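Local coordinates for protein OR486 (Synthetic construct, PDB 4R80) that has no known biological function, being a de novo designed beta-sheet protein built to adopt a cystatin fold, at residues E48-E60 / T65-S77. Sequence-based numbering, arbitrary orientation.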
loop_
_atom_site.group_PDB
_atom_site.type_symbol
_atom_site.label_atom_id
_atom_site.label_comp_id
_atom_site.label_asym_id
_atom_site.label_seq_id
_atom_site.Cartn_x
_atom_site.Cartn_y
_atom_site.Cartn_z
ATOM N N GLU A 48 12.726 -3.132 -10.135
ATOM C CA GLU A 48 12.729 -3.875 -11.386
ATOM C C GLU A 48 13.330 -3.041 -12.515
ATOM O O GLU A 48 13.178 -1.818 -12.539
ATOM C CB GLU A 48 11.319 -4.330 -11.772
ATOM C CG GLU A 48 10.342 -3.191 -12.012
ATOM C CD GLU A 48 8.938 -3.682 -12.310
ATOM O OE1 GLU A 48 8.743 -4.911 -12.400
ATOM O OE2 GLU A 48 8.028 -2.837 -12.448
ATOM N N ASN A 49 14.017 -3.711 -13.433
ATOM C CA ASN A 49 14.580 -3.079 -14.627
ATOM C C ASN A 49 15.490 -1.894 -14.311
ATOM O O ASN A 49 15.429 -0.856 -14.970
ATOM C CB ASN A 49 13.456 -2.627 -15.566
ATOM C CG ASN A 49 12.432 -3.711 -15.809
ATOM O OD1 ASN A 49 12.390 -4.719 -15.101
ATOM N ND2 ASN A 49 11.580 -3.514 -16.809
ATOM N N GLY A 50 16.336 -2.064 -13.299
ATOM C CA GLY A 50 17.287 -1.039 -12.911
ATOM C C GLY A 50 16.658 0.226 -12.360
ATOM O O GLY A 50 17.286 1.285 -12.361
ATOM N N LYS A 51 15.418 0.124 -11.892
ATOM C CA LYS A 51 14.735 1.267 -11.293
ATOM C C LYS A 51 14.184 0.945 -9.906
ATOM O O LYS A 51 13.836 -0.198 -9.613
ATOM C CB LYS A 51 13.626 1.791 -12.209
ATOM C CG LYS A 51 14.130 2.364 -13.524
ATOM C CD LYS A 51 12.993 2.923 -14.366
ATOM C CE LYS A 51 13.524 3.606 -15.618
ATOM N NZ LYS A 51 12.428 4.131 -16.476
ATOM N N LYS A 52 14.109 1.967 -9.059
ATOM C CA LYS A 52 13.579 1.819 -7.711
ATOM C C LYS A 52 12.445 2.809 -7.474
ATOM O O LYS A 52 12.652 4.022 -7.491
ATOM C CB LYS A 52 14.697 2.037 -6.689
ATOM C CG LYS A 52 14.241 2.086 -5.241
ATOM C CD LYS A 52 15.424 2.319 -4.314
ATOM C CE LYS A 52 14.984 2.923 -2.992
ATOM N NZ LYS A 52 14.440 4.297 -3.176
ATOM N N THR A 53 11.245 2.283 -7.257
ATOM C CA THR A 53 10.058 3.116 -7.090
ATOM C C THR A 53 9.467 2.996 -5.689
ATOM O O THR A 53 9.057 1.915 -5.270
ATOM C CB THR A 53 8.973 2.785 -8.132
ATOM O OG1 THR A 53 8.570 1.420 -7.991
ATOM C CG2 THR A 53 9.499 3.003 -9.537
ATOM N N ASN A 54 9.430 4.112 -4.970
ATOM C CA ASN A 54 8.819 4.155 -3.648
ATOM C C ASN A 54 7.343 4.513 -3.755
ATOM O O ASN A 54 6.985 5.535 -4.340
ATOM C CB ASN A 54 9.539 5.165 -2.756
ATOM C CG ASN A 54 10.963 4.754 -2.442
ATOM O OD1 ASN A 54 11.301 3.571 -2.471
ATOM N ND2 ASN A 54 11.808 5.732 -2.140
ATOM N N ILE A 55 6.488 3.670 -3.187
ATOM C CA ILE A 55 5.049 3.871 -3.293
ATOM C C ILE A 55 4.386 4.046 -1.933
ATOM O O ILE A 55 4.602 3.252 -1.018
ATOM C CB ILE A 55 4.376 2.683 -4.007
ATOM C CG1 ILE A 55 5.102 2.361 -5.315
ATOM C CG2 ILE A 55 2.900 2.967 -4.245
ATOM C CD1 ILE A 55 4.446 1.270 -6.128
ATOM N N THR A 56 3.591 5.103 -1.806
ATOM C CA THR A 56 2.780 5.322 -0.616
ATOM C C THR A 56 1.300 5.309 -0.980
ATOM O O THR A 56 0.839 6.141 -1.759
ATOM C CB THR A 56 3.122 6.661 0.060
ATOM O OG1 THR A 56 4.492 6.654 0.479
ATOM C CG2 THR A 56 2.227 6.890 1.268
ATOM N N VAL A 57 0.561 4.354 -0.427
ATOM C CA VAL A 57 -0.878 4.264 -0.663
ATOM C C VAL A 57 -1.686 4.481 0.614
ATOM O O VAL A 57 -1.469 3.812 1.625
ATOM C CB VAL A 57 -1.264 2.927 -1.313
ATOM C CG1 VAL A 57 -0.524 1.815 -0.646
ATOM C CG2 VAL A 57 -2.766 2.702 -1.231
ATOM N N GLU A 58 -2.607 5.437 0.564
ATOM C CA GLU A 58 -3.503 5.712 1.680
ATOM C C GLU A 58 -4.799 4.906 1.596
ATOM O O GLU A 58 -5.590 5.082 0.670
ATOM C CB GLU A 58 -3.810 7.206 1.765
ATOM C CG GLU A 58 -2.582 8.064 1.981
ATOM C CD GLU A 58 -2.915 9.538 2.066
ATOM O OE1 GLU A 58 -4.105 9.889 1.919
ATOM O OE2 GLU A 58 -1.986 10.345 2.280
ATOM N N VAL A 59 -5.001 4.014 2.561
ATOM C CA VAL A 59 -6.208 3.198 2.617
ATOM C C VAL A 59 -7.149 3.744 3.684
ATOM O O VAL A 59 -6.733 4.038 4.805
ATOM C CB VAL A 59 -5.876 1.730 2.940
ATOM C CG1 VAL A 59 -7.136 0.880 2.913
ATOM C CG2 VAL A 59 -4.838 1.193 1.960
ATOM N N GLU A 60 -8.427 3.894 3.324
ATOM C CA GLU A 60 -9.422 4.419 4.252
ATOM C C GLU A 60 -10.446 3.374 4.689
ATOM O O GLU A 60 -10.997 2.644 3.866
ATOM C CB GLU A 60 -10.132 5.630 3.643
ATOM C CG GLU A 60 -11.151 6.281 4.566
ATOM C CD GLU A 60 -10.524 6.875 5.820
ATOM O OE1 GLU A 60 -9.332 7.246 5.781
ATOM O OE2 GLU A 60 -11.228 6.974 6.847
ATOM N N THR A 65 -15.345 -1.325 5.197
ATOM C CA THR A 65 -14.717 -1.461 3.890
ATOM C C THR A 65 -13.394 -0.709 3.875
ATOM O O THR A 65 -13.293 0.395 4.411
ATOM C CB THR A 65 -15.621 -0.932 2.762
ATOM O OG1 THR A 65 -16.195 0.321 3.153
ATOM C CG2 THR A 65 -16.735 -1.924 2.463
ATOM N N PHE A 66 -12.381 -1.313 3.267
ATOM C CA PHE A 66 -11.079 -0.672 3.146
ATOM C C PHE A 66 -10.813 -0.268 1.703
ATOM O O PHE A 66 -10.576 -1.114 0.840
ATOM C CB PHE A 66 -9.977 -1.597 3.662
ATOM C CG PHE A 66 -9.941 -1.716 5.159
ATOM C CD1 PHE A 66 -10.713 -2.665 5.810
ATOM C CD2 PHE A 66 -9.142 -0.876 5.915
ATOM C CE1 PHE A 66 -10.685 -2.775 7.188
ATOM C CE2 PHE A 66 -9.109 -0.981 7.293
ATOM C CZ PHE A 66 -9.881 -1.932 7.930
ATOM N N THR A 67 -10.853 1.035 1.451
ATOM C CA THR A 67 -10.752 1.560 0.097
ATOM C C THR A 67 -9.517 2.438 -0.070
ATOM O O THR A 67 -9.224 3.285 0.774
ATOM C CB THR A 67 -12.005 2.377 -0.278
ATOM O OG1 THR A 67 -13.184 1.623 0.034
ATOM C CG2 THR A 67 -12.003 2.720 -1.761
ATOM N N VAL A 68 -8.794 2.224 -1.164
ATOM C CA VAL A 68 -7.664 3.070 -1.514
ATOM C C VAL A 68 -8.184 4.455 -1.881
ATOM O O VAL A 68 -9.154 4.576 -2.625
ATOM C CB VAL A 68 -6.886 2.486 -2.707
ATOM C CG1 VAL A 68 -5.816 3.458 -3.183
ATOM C CG2 VAL A 68 -6.271 1.146 -2.331
ATOM N N LYS A 69 -7.552 5.497 -1.347
ATOM C CA LYS A 69 -7.992 6.864 -1.609
ATOM C C LYS A 69 -6.902 7.707 -2.265
ATOM O O LYS A 69 -7.198 8.616 -3.040
ATOM C CB LYS A 69 -8.486 7.536 -0.322
ATOM C CG LYS A 69 -9.871 7.083 0.123
ATOM C CD LYS A 69 -10.973 7.730 -0.707
ATOM C CE LYS A 69 -11.353 9.100 -0.157
ATOM N NZ LYS A 69 -12.451 9.739 -0.940
ATOM N N ARG A 70 -5.644 7.395 -1.966
ATOM C CA ARG A 70 -4.518 8.142 -2.526
ATOM C C ARG A 70 -3.300 7.251 -2.785
ATOM O O ARG A 70 -2.932 6.426 -1.949
ATOM C CB ARG A 70 -4.138 9.317 -1.617
ATOM C CG ARG A 70 -5.119 10.486 -1.653
ATOM C CD ARG A 70 -4.685 11.612 -0.733
ATOM N NE ARG A 70 -3.378 12.145 -1.103
ATOM C CZ ARG A 70 -3.196 13.248 -1.824
ATOM N NH1 ARG A 70 -4.242 13.943 -2.251
ATOM N NH2 ARG A 70 -1.968 13.655 -2.112
ATOM N N ILE A 71 -2.686 7.425 -3.952
ATOM C CA ILE A 71 -1.485 6.678 -4.321
ATOM C C ILE A 71 -0.383 7.619 -4.792
ATOM O O ILE A 71 -0.587 8.415 -5.708
ATOM C CB ILE A 71 -1.773 5.670 -5.450
ATOM C CG1 ILE A 71 -2.895 4.711 -5.048
ATOM C CG2 ILE A 71 -0.512 4.897 -5.811
ATOM C CD1 ILE A 71 -3.270 3.732 -6.133
ATOM N N THR A 72 0.787 7.528 -4.165
ATOM C CA THR A 72 1.917 8.370 -4.545
ATOM C C THR A 72 3.154 7.557 -4.930
ATOM O O THR A 72 3.676 6.786 -4.125
ATOM C CB THR A 72 2.290 9.350 -3.416
ATOM O OG1 THR A 72 1.161 10.178 -3.104
ATOM C CG2 THR A 72 3.457 10.231 -3.835
ATOM N N GLU A 73 3.612 7.735 -6.166
ATOM C CA GLU A 73 4.792 7.031 -6.665
ATOM C C GLU A 73 5.939 7.971 -7.020
ATOM O O GLU A 73 5.732 9.045 -7.574
ATOM C CB GLU A 73 4.455 6.144 -7.867
ATOM C CG GLU A 73 3.813 4.821 -7.503
ATOM C CD GLU A 73 3.576 3.937 -8.712
ATOM O OE1 GLU A 73 2.413 3.555 -8.955
ATOM O OE2 GLU A 73 4.561 3.607 -9.408
ATOM N N THR A 74 7.156 7.548 -6.690
ATOM C CA THR A 74 8.363 8.282 -7.040
ATOM C C THR A 74 9.402 7.319 -7.601
ATOM O O THR A 74 9.771 6.344 -6.946
ATOM C CB THR A 74 8.957 9.022 -5.831
ATOM O OG1 THR A 74 9.162 8.095 -4.757
ATOM C CG2 THR A 74 8.023 10.125 -5.371
ATOM N N VAL A 75 9.870 7.597 -8.812
ATOM C CA VAL A 75 10.817 6.714 -9.479
ATOM C C VAL A 75 12.223 7.294 -9.432
ATOM O O VAL A 75 12.436 8.458 -9.767
ATOM C CB VAL A 75 10.430 6.519 -10.957
ATOM C CG1 VAL A 75 11.261 5.409 -11.585
ATOM C CG2 VAL A 75 8.942 6.226 -11.085
ATOM N N GLY A 76 13.180 6.472 -9.013
ATOM C CA GLY A 76 14.561 6.904 -8.900
ATOM C C GLY A 76 15.525 5.988 -9.627
ATOM O O GLY A 76 15.108 5.147 -10.426
ATOM N N SER A 77 16.813 6.155 -9.340
ATOM C CA SER A 77 17.877 5.369 -9.965
ATOM C C SER A 77 17.859 5.474 -11.489
ATOM O O SER A 77 18.899 5.376 -12.140
ATOM C CB SER A 77 17.811 3.904 -9.522
ATOM O OG SER A 77 18.032 3.784 -8.129
HETATM O O HOH W 1 -0.242 8.417 -1.205
HETATM O O HOH W 2 -14.054 2.183 2.444
#
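Glu58 faces both Lys69 and Arg70 across the antiparallel hairpin: Lys69 N donates to Glu58 O at 2.8 Å, while Glu58 N gives its proton to Arg70 O. Lys69 and Arg70 thus share one partner, a classic beta bulge that shifts the register by one residue. Beyond it, Glu60 N meets Thr67 O almost straight (177°, 2.7 Å) and Thr67 N returns a bond to Glu60 O. On the C-terminal side of the bulge in 65-77, Thr56 pairs with Thr72 and Asn54 with Thr74, each through two backbone bonds. Thr56 O accepts twice, from Thr72 N and from a water at 2.6 Å that also bonds Thr72 OG1. A second water joins Thr65 OG1, also hydrogen-bonded to Gln62 O, to Thr67 OG1. On the same face Glu58 runs alongside Arg70, its OE1 at the guanidinium edge, but the salt bridge to NE is long (3.8 Å). Glu60 OE1 is satisfied by a hydrogen bond with Thr39 OG1. On the other face, Ile55 and Glu73 lie side by side, CG1 against Glu73 CG at 3.5 Å; chi1 of -50° swings CG1 beside the backbone N and leaves CG2 facing Ile71 CG2 (4.2 Å). Replacing Ile55 with alanine would probably open a gap under Ile19 and leave Glu73 CG and Ile71 CG2 without the branches that pack on them. Val57 CG2 packs crosswise on Val68 CG1. Strand 65-76 forms one edge of the four-stranded sheet; strand 51-62 is also bonded to strand 39-48, and helix 4-22 packs over the face carrying Ile55 and Val57, touching them through Ile19 and Ala15.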